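Local coordinates for protein putative rhamnosidase (Streptomyces avermitilis, PDB 3W5M) that releases terminal alpha-L-rhamnose from citrus flavonoids such as naringin and rutin and from gum arabic, and binds L-rhamnose through a calcium-dependent carbohydrate-binding module, at residues P153-L165 / D254-W268. Sequence-based numbering, arbitrary orientation. Where two conformers were deposited one is given.
Sequences PAATRWFRRTVDL and DASWKSTDHEPADGW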
loop_
_atom_site.group_PDB
_atom_site.type_symbol
_atom_site.label_atom_id
_atom_site.label_comp_id
_atom_site.label_asym_id
_atom_site.label_seq_id
_atom_site.Cartn_x
_atom_site.Cartn_y
_atom_site.Cartn_z
ATOM N N PRO A 153 -28.750 30.490 -20.972
ATOM C CA PRO A 153 -29.597 29.347 -21.365
ATOM C C PRO A 153 -28.789 28.052 -21.490
ATOM O O PRO A 153 -27.560 28.103 -21.656
ATOM C CB PRO A 153 -30.139 29.765 -22.748
ATOM C CG PRO A 153 -29.194 30.833 -23.244
ATOM C CD PRO A 153 -28.769 31.559 -21.999
ATOM N N ALA A 154 -29.474 26.909 -21.437
ATOM C CA ALA A 154 -28.844 25.616 -21.699
ATOM C C ALA A 154 -28.731 25.431 -23.222
ATOM O O ALA A 154 -29.609 24.830 -23.870
ATOM C CB ALA A 154 -29.658 24.475 -21.097
ATOM N N ALA A 155 -27.656 25.959 -23.794
ATOM C CA ALA A 155 -27.514 25.984 -25.231
ATOM C C ALA A 155 -26.044 25.891 -25.627
ATOM O O ALA A 155 -25.149 25.951 -24.769
ATOM C CB ALA A 155 -28.152 27.250 -25.785
ATOM N N THR A 156 -25.819 25.706 -26.924
ATOM C CA THR A 156 -24.478 25.753 -27.524
ATOM C C THR A 156 -24.244 27.129 -28.136
ATOM O O THR A 156 -25.163 27.713 -28.728
ATOM C CB THR A 156 -24.334 24.630 -28.568
ATOM O OG1 THR A 156 -24.562 23.388 -27.908
ATOM C CG2 THR A 156 -22.922 24.604 -29.246
ATOM N N ARG A 157 -23.029 27.659 -27.968
ATOM C CA ARG A 157 -22.613 28.906 -28.626
ATOM C C ARG A 157 -21.311 28.638 -29.389
ATOM O O ARG A 157 -20.597 27.687 -29.074
ATOM C CB ARG A 157 -22.444 30.044 -27.631
ATOM C CG ARG A 157 -23.722 30.302 -26.822
ATOM C CD ARG A 157 -24.790 30.921 -27.695
ATOM N NE ARG A 157 -26.034 31.238 -26.982
ATOM C CZ ARG A 157 -27.217 30.657 -27.210
ATOM N NH1 ARG A 157 -27.352 29.684 -28.118
ATOM N NH2 ARG A 157 -28.305 31.072 -26.521
ATOM N N TRP A 158 -21.058 29.452 -30.409
ATOM C CA TRP A 158 -19.922 29.230 -31.312
ATOM C C TRP A 158 -19.023 30.464 -31.293
ATOM O O TRP A 158 -19.524 31.608 -31.180
ATOM C CB TRP A 158 -20.459 28.940 -32.727
ATOM C CG TRP A 158 -21.231 27.640 -32.792
ATOM C CD1 TRP A 158 -20.735 26.408 -33.113
ATOM C CD2 TRP A 158 -22.633 27.445 -32.507
ATOM N NE1 TRP A 158 -21.732 25.463 -33.050
ATOM C CE2 TRP A 158 -22.902 26.070 -32.672
ATOM C CE3 TRP A 158 -23.682 28.306 -32.125
ATOM C CZ2 TRP A 158 -24.180 25.523 -32.477
ATOM C CZ3 TRP A 158 -24.942 27.770 -31.913
ATOM C CH2 TRP A 158 -25.183 26.386 -32.090
ATOM N N PHE A 159 -17.712 30.246 -31.425
ATOM C CA PHE A 159 -16.707 31.298 -31.269
ATOM C C PHE A 159 -15.601 31.118 -32.285
ATOM O O PHE A 159 -15.182 29.970 -32.535
ATOM C CB PHE A 159 -16.066 31.215 -29.885
ATOM C CG PHE A 159 -17.076 31.311 -28.764
ATOM C CD1 PHE A 159 -17.786 30.176 -28.394
ATOM C CD2 PHE A 159 -17.367 32.532 -28.145
ATOM C CE1 PHE A 159 -18.759 30.238 -27.394
ATOM C CE2 PHE A 159 -18.332 32.588 -27.132
ATOM C CZ PHE A 159 -19.018 31.457 -26.770
ATOM N N ARG A 160 -15.127 32.248 -32.803
ATOM C CA ARG A 160 -13.998 32.279 -33.731
ATOM C C ARG A 160 -13.028 33.385 -33.401
ATOM O O ARG A 160 -13.429 34.464 -32.928
ATOM C CB ARG A 160 -14.502 32.520 -35.164
ATOM C CG ARG A 160 -15.139 31.313 -35.837
ATOM C CD ARG A 160 -15.700 31.638 -37.234
ATOM N NE ARG A 160 -14.741 32.332 -38.103
ATOM C CZ ARG A 160 -13.897 31.722 -38.929
ATOM N NH1 ARG A 160 -13.880 30.403 -39.018
ATOM N NH2 ARG A 160 -13.077 32.448 -39.693
ATOM N N ARG A 161 -11.754 33.135 -33.700
ATOM C CA ARG A 161 -10.745 34.187 -33.663
ATOM C C ARG A 161 -9.625 33.851 -34.624
ATOM O O ARG A 161 -9.129 32.740 -34.676
ATOM C CB ARG A 161 -10.173 34.432 -32.262
ATOM C CG ARG A 161 -9.311 35.687 -32.192
ATOM C CD ARG A 161 -8.833 36.028 -30.793
ATOM N NE ARG A 161 -7.789 37.048 -30.831
ATOM C CZ ARG A 161 -7.210 37.558 -29.753
ATOM N NH1 ARG A 161 -7.580 37.154 -28.541
ATOM N NH2 ARG A 161 -6.272 38.486 -29.893
ATOM N N THR A 162 -9.274 34.841 -35.421
ATOM C CA THR A 162 -8.104 34.719 -36.289
ATOM C C THR A 162 -6.998 35.566 -35.698
ATOM O O THR A 162 -7.187 36.767 -35.505
ATOM C CB THR A 162 -8.412 35.152 -37.733
ATOM O OG1 THR A 162 -9.419 34.287 -38.263
ATOM C CG2 THR A 162 -7.139 35.060 -38.599
ATOM N N VAL A 163 -5.860 34.925 -35.416
ATOM C CA VAL A 163 -4.691 35.575 -34.788
ATOM C C VAL A 163 -3.424 35.408 -35.616
ATOM O O VAL A 163 -3.191 34.347 -36.206
ATOM C CB VAL A 163 -4.417 35.031 -33.368
ATOM C CG1 VAL A 163 -5.378 35.658 -32.381
ATOM C CG2 VAL A 163 -4.452 33.499 -33.307
ATOM N N ASP A 164 -2.611 36.462 -35.632
ATOM C CA ASP A 164 -1.370 36.511 -36.390
ATOM C C ASP A 164 -0.248 36.118 -35.423
ATOM O O ASP A 164 0.081 36.854 -34.491
ATOM C CB ASP A 164 -1.161 37.929 -36.945
ATOM C CG ASP A 164 -0.060 38.007 -37.999
ATOM O OD1 ASP A 164 0.633 37.007 -38.242
ATOM O OD2 ASP A 164 0.113 39.090 -38.602
ATOM N N LEU A 165 0.320 34.939 -35.634
ATOM C CA LEU A 165 1.321 34.399 -34.705
ATOM C C LEU A 165 2.738 34.712 -35.190
ATOM O O LEU A 165 2.947 34.844 -36.390
ATOM C CB LEU A 165 1.128 32.890 -34.545
ATOM C CG LEU A 165 -0.289 32.438 -34.145
ATOM C CD1 LEU A 165 -0.293 30.945 -33.882
ATOM C CD2 LEU A 165 -0.777 33.201 -32.910
ATOM N N ASP A 254 -11.186 36.425 -24.931
ATOM C CA ASP A 254 -11.492 37.832 -24.596
ATOM C C ASP A 254 -12.425 38.395 -25.677
ATOM O O ASP A 254 -12.893 37.633 -26.530
ATOM C CB ASP A 254 -10.220 38.688 -24.373
ATOM C CG ASP A 254 -9.324 38.787 -25.613
ATOM O OD1 ASP A 254 -9.805 38.659 -26.749
ATOM O OD2 ASP A 254 -8.107 39.001 -25.431
ATOM N N ALA A 255 -12.732 39.700 -25.625
ATOM C CA ALA A 255 -13.707 40.308 -26.559
ATOM C C ALA A 255 -13.195 40.471 -28.008
ATOM O O ALA A 255 -13.934 40.917 -28.897
ATOM C CB ALA A 255 -14.214 41.655 -26.014
ATOM N N SER A 256 -11.937 40.128 -28.240
ATOM C CA SER A 256 -11.422 40.045 -29.619
ATOM C C SER A 256 -11.960 38.832 -30.399
ATOM O O SER A 256 -11.752 38.740 -31.628
ATOM C CB SER A 256 -9.893 40.044 -29.601
ATOM O OG SER A 256 -9.443 41.299 -29.110
ATOM N N TRP A 257 -12.620 37.896 -29.703
ATOM C CA TRP A 257 -13.237 36.735 -30.340
ATOM C C TRP A 257 -14.610 37.129 -30.816
ATOM O O TRP A 257 -15.271 37.949 -30.178
ATOM C CB TRP A 257 -13.400 35.562 -29.365
ATOM C CG TRP A 257 -12.106 34.877 -29.005
ATOM C CD1 TRP A 257 -11.044 35.402 -28.301
ATOM C CD2 TRP A 257 -11.762 33.528 -29.302
ATOM N NE1 TRP A 257 -10.066 34.448 -28.155
ATOM C CE2 TRP A 257 -10.476 33.294 -28.769
ATOM C CE3 TRP A 257 -12.414 32.489 -29.991
ATOM C CZ2 TRP A 257 -9.816 32.049 -28.909
ATOM C CZ3 TRP A 257 -11.761 31.251 -30.123
ATOM C CH2 TRP A 257 -10.480 31.053 -29.589
ATOM N N LYS A 258 -15.036 36.532 -31.921
ATOM C CA LYS A 258 -16.405 36.702 -32.421
ATOM C C LYS A 258 -17.233 35.541 -31.917
ATOM O O LYS A 258 -16.711 34.438 -31.762
ATOM C CB LYS A 258 -16.436 36.720 -33.955
ATOM C CG LYS A 258 -15.799 37.932 -34.603
ATOM C CD LYS A 258 -16.560 39.208 -34.242
ATOM C CE LYS A 258 -16.383 40.307 -35.288
ATOM N NZ LYS A 258 -17.332 40.178 -36.428
ATOM N N SER A 259 -18.524 35.779 -31.667
ATOM C CA SER A 259 -19.419 34.727 -31.219
ATOM C C SER A 259 -20.757 34.736 -31.954
ATOM O O SER A 259 -21.184 35.782 -32.434
ATOM C CB SER A 259 -19.657 34.829 -29.705
ATOM O OG SER A 259 -20.496 33.725 -29.308
ATOM N N THR A 260 -21.415 33.579 -32.027
ATOM C CA THR A 260 -22.787 33.540 -32.551
ATOM C C THR A 260 -23.667 32.607 -31.758
ATOM O O THR A 260 -23.162 31.650 -31.175
ATOM C CB THR A 260 -22.855 33.182 -34.049
ATOM O OG1 THR A 260 -24.175 33.454 -34.534
ATOM C CG2 THR A 260 -22.486 31.705 -34.296
ATOM N N ASP A 261 -24.971 32.899 -31.743
ATOM C CA ASP A 261 -25.974 32.057 -31.080
ATOM C C ASP A 261 -26.890 31.247 -32.008
ATOM O O ASP A 261 -27.872 30.669 -31.539
ATOM C CB ASP A 261 -26.837 32.897 -30.111
ATOM C CG ASP A 261 -27.630 34.029 -30.816
ATOM O OD1 ASP A 261 -27.377 34.340 -32.004
ATOM O OD2 ASP A 261 -28.513 34.646 -30.157
ATOM N N HIS A 262 -26.601 31.224 -33.312
ATOM C CA HIS A 262 -27.348 30.371 -34.257
ATOM C C HIS A 262 -26.333 29.446 -34.875
ATOM O O HIS A 262 -25.279 29.918 -35.342
ATOM C CB HIS A 262 -28.015 31.199 -35.369
ATOM C CG HIS A 262 -28.907 32.281 -34.855
ATOM N ND1 HIS A 262 -30.128 32.021 -34.267
ATOM C CD2 HIS A 262 -28.753 33.628 -34.827
ATOM C CE1 HIS A 262 -30.688 33.160 -33.896
ATOM N NE2 HIS A 262 -29.875 34.150 -34.225
ATOM N N GLU A 263 -26.633 28.148 -34.880
ATOM C CA GLU A 263 -25.744 27.167 -35.476
ATOM C C GLU A 263 -25.210 27.622 -36.852
ATOM O O GLU A 263 -25.996 27.876 -37.773
ATOM C CB GLU A 263 -26.408 25.811 -35.594
ATOM C CG GLU A 263 -25.389 24.757 -35.999
ATOM C CD GLU A 263 -25.999 23.401 -36.235
ATOM O OE1 GLU A 263 -27.050 23.118 -35.624
ATOM O OE2 GLU A 263 -25.419 22.623 -37.028
ATOM N N PRO A 264 -23.876 27.766 -36.985
ATOM C CA PRO A 264 -23.366 28.262 -38.268
ATOM C C PRO A 264 -23.343 27.206 -39.393
ATOM O O PRO A 264 -23.425 26.002 -39.129
ATOM C CB PRO A 264 -21.946 28.744 -37.931
ATOM C CG PRO A 264 -21.566 27.997 -36.696
ATOM C CD PRO A 264 -22.824 27.672 -35.953
ATOM N N ALA A 265 -23.218 27.688 -40.626
ATOM C CA ALA A 265 -23.072 26.858 -41.828
ATOM C C ALA A 265 -21.818 26.001 -41.722
ATOM O O ALA A 265 -20.876 26.337 -41.000
ATOM C CB ALA A 265 -22.993 27.764 -43.063
ATOM N N ASP A 266 -21.746 24.889 -42.432
ATOM C CA ASP A 266 -20.476 24.208 -42.306
ATOM C C ASP A 266 -19.338 24.942 -43.014
ATOM O O ASP A 266 -19.567 25.712 -43.955
ATOM C CB ASP A 266 -20.502 22.696 -42.517
ATOM C CG ASP A 266 -19.645 21.976 -41.469
ATOM O OD1 ASP A 266 -18.421 22.274 -41.371
ATOM O OD2 ASP A 266 -20.207 21.158 -40.701
ATOM N N GLY A 267 -18.135 24.762 -42.475
ATOM C CA GLY A 267 -16.991 25.569 -42.847
ATOM C C GLY A 267 -16.642 26.517 -41.725
ATOM O O GLY A 267 -15.589 27.133 -41.749
ATOM N N TRP A 268 -17.515 26.620 -40.724
ATOM C CA TRP A 268 -17.375 27.665 -39.687
ATOM C C TRP A 268 -16.100 27.555 -38.883
ATOM O O TRP A 268 -15.728 28.514 -38.189
ATOM C CB TRP A 268 -18.588 27.710 -38.732
ATOM C CG TRP A 268 -18.609 26.591 -37.741
ATOM C CD1 TRP A 268 -19.152 25.355 -37.929
ATOM C CD2 TRP A 268 -18.085 26.600 -36.393
ATOM N NE1 TRP A 268 -19.000 24.600 -36.799
ATOM C CE2 TRP A 268 -18.328 25.325 -35.850
ATOM C CE3 TRP A 268 -17.403 27.551 -35.615
ATOM C CZ2 TRP A 268 -17.950 24.968 -34.546
ATOM C CZ3 TRP A 268 -16.997 27.183 -34.300
ATOM C CH2 TRP A 268 -17.285 25.908 -33.791
HETATM O O HOH W 1 -5.617 37.864 -26.604
#
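Two donors of 254-268 grip the carbonyl oxygen of Trp158. Thr260 N reaches Trp158 O at 2.9 Å, and Ser259 OG reaches Trp158 O at 3.0 Å from the opposite face of the carbonyl plane. The serine hydroxyl stands anti to its own backbone N (chi1 -177°), which also sets OG over the face of the Phe159 ring. Trp158 and Thr260 form an antiparallel hydrogen-bonded pair, as do Arg160 and Lys258; Phe159 and Ser259 between them are a non-hydrogen-bonded pair.

The Trp158 indole is held on several sides. Pro264 CD lies 3.4 Å from the centroid of its five-membered ring, and Glu263 CA sits over the six-membered ring on the same face; both are CH-pi contacts. Thr156 CG2 lies over the opposite face, toward the rim. The CD1 edge of Trp158 points at the face of Trp268, a T-shaped pair with planes at 85°. Arg160 bends at chi3 (50°) and gives NH1 to Trp268 O at 2.8 Å, with the oxygen at the guanidinium edge. NH1 also reaches the backbone O of Glu270, and NE makes a salt bridge with Asp275; together these help fix the group's orientation.

At the other end, in one of its two conformers, the Arg161 chain runs extended across the Trp257 indole. Its CD lies 3.5 Å from the five-membered ring centroid, over the face. Ser256 CB covers the guanidinium. Arg161 NH1 makes a salt bridge with Asp254 OD1 at 3.2 Å, but the oxygen is well out of the guanidinium plane; a water links NH1 to Asp254 OD2. Phe159 and Trp257 both meet Trp236 edge-to-face.

Strand 258-260 is the edge of a five-stranded antiparallel sheet, paired with strand 156-165, in the beta-jelly roll of CBM67; the calcium of its rhamnose site lies about 11 Å from the Arg157 side chain.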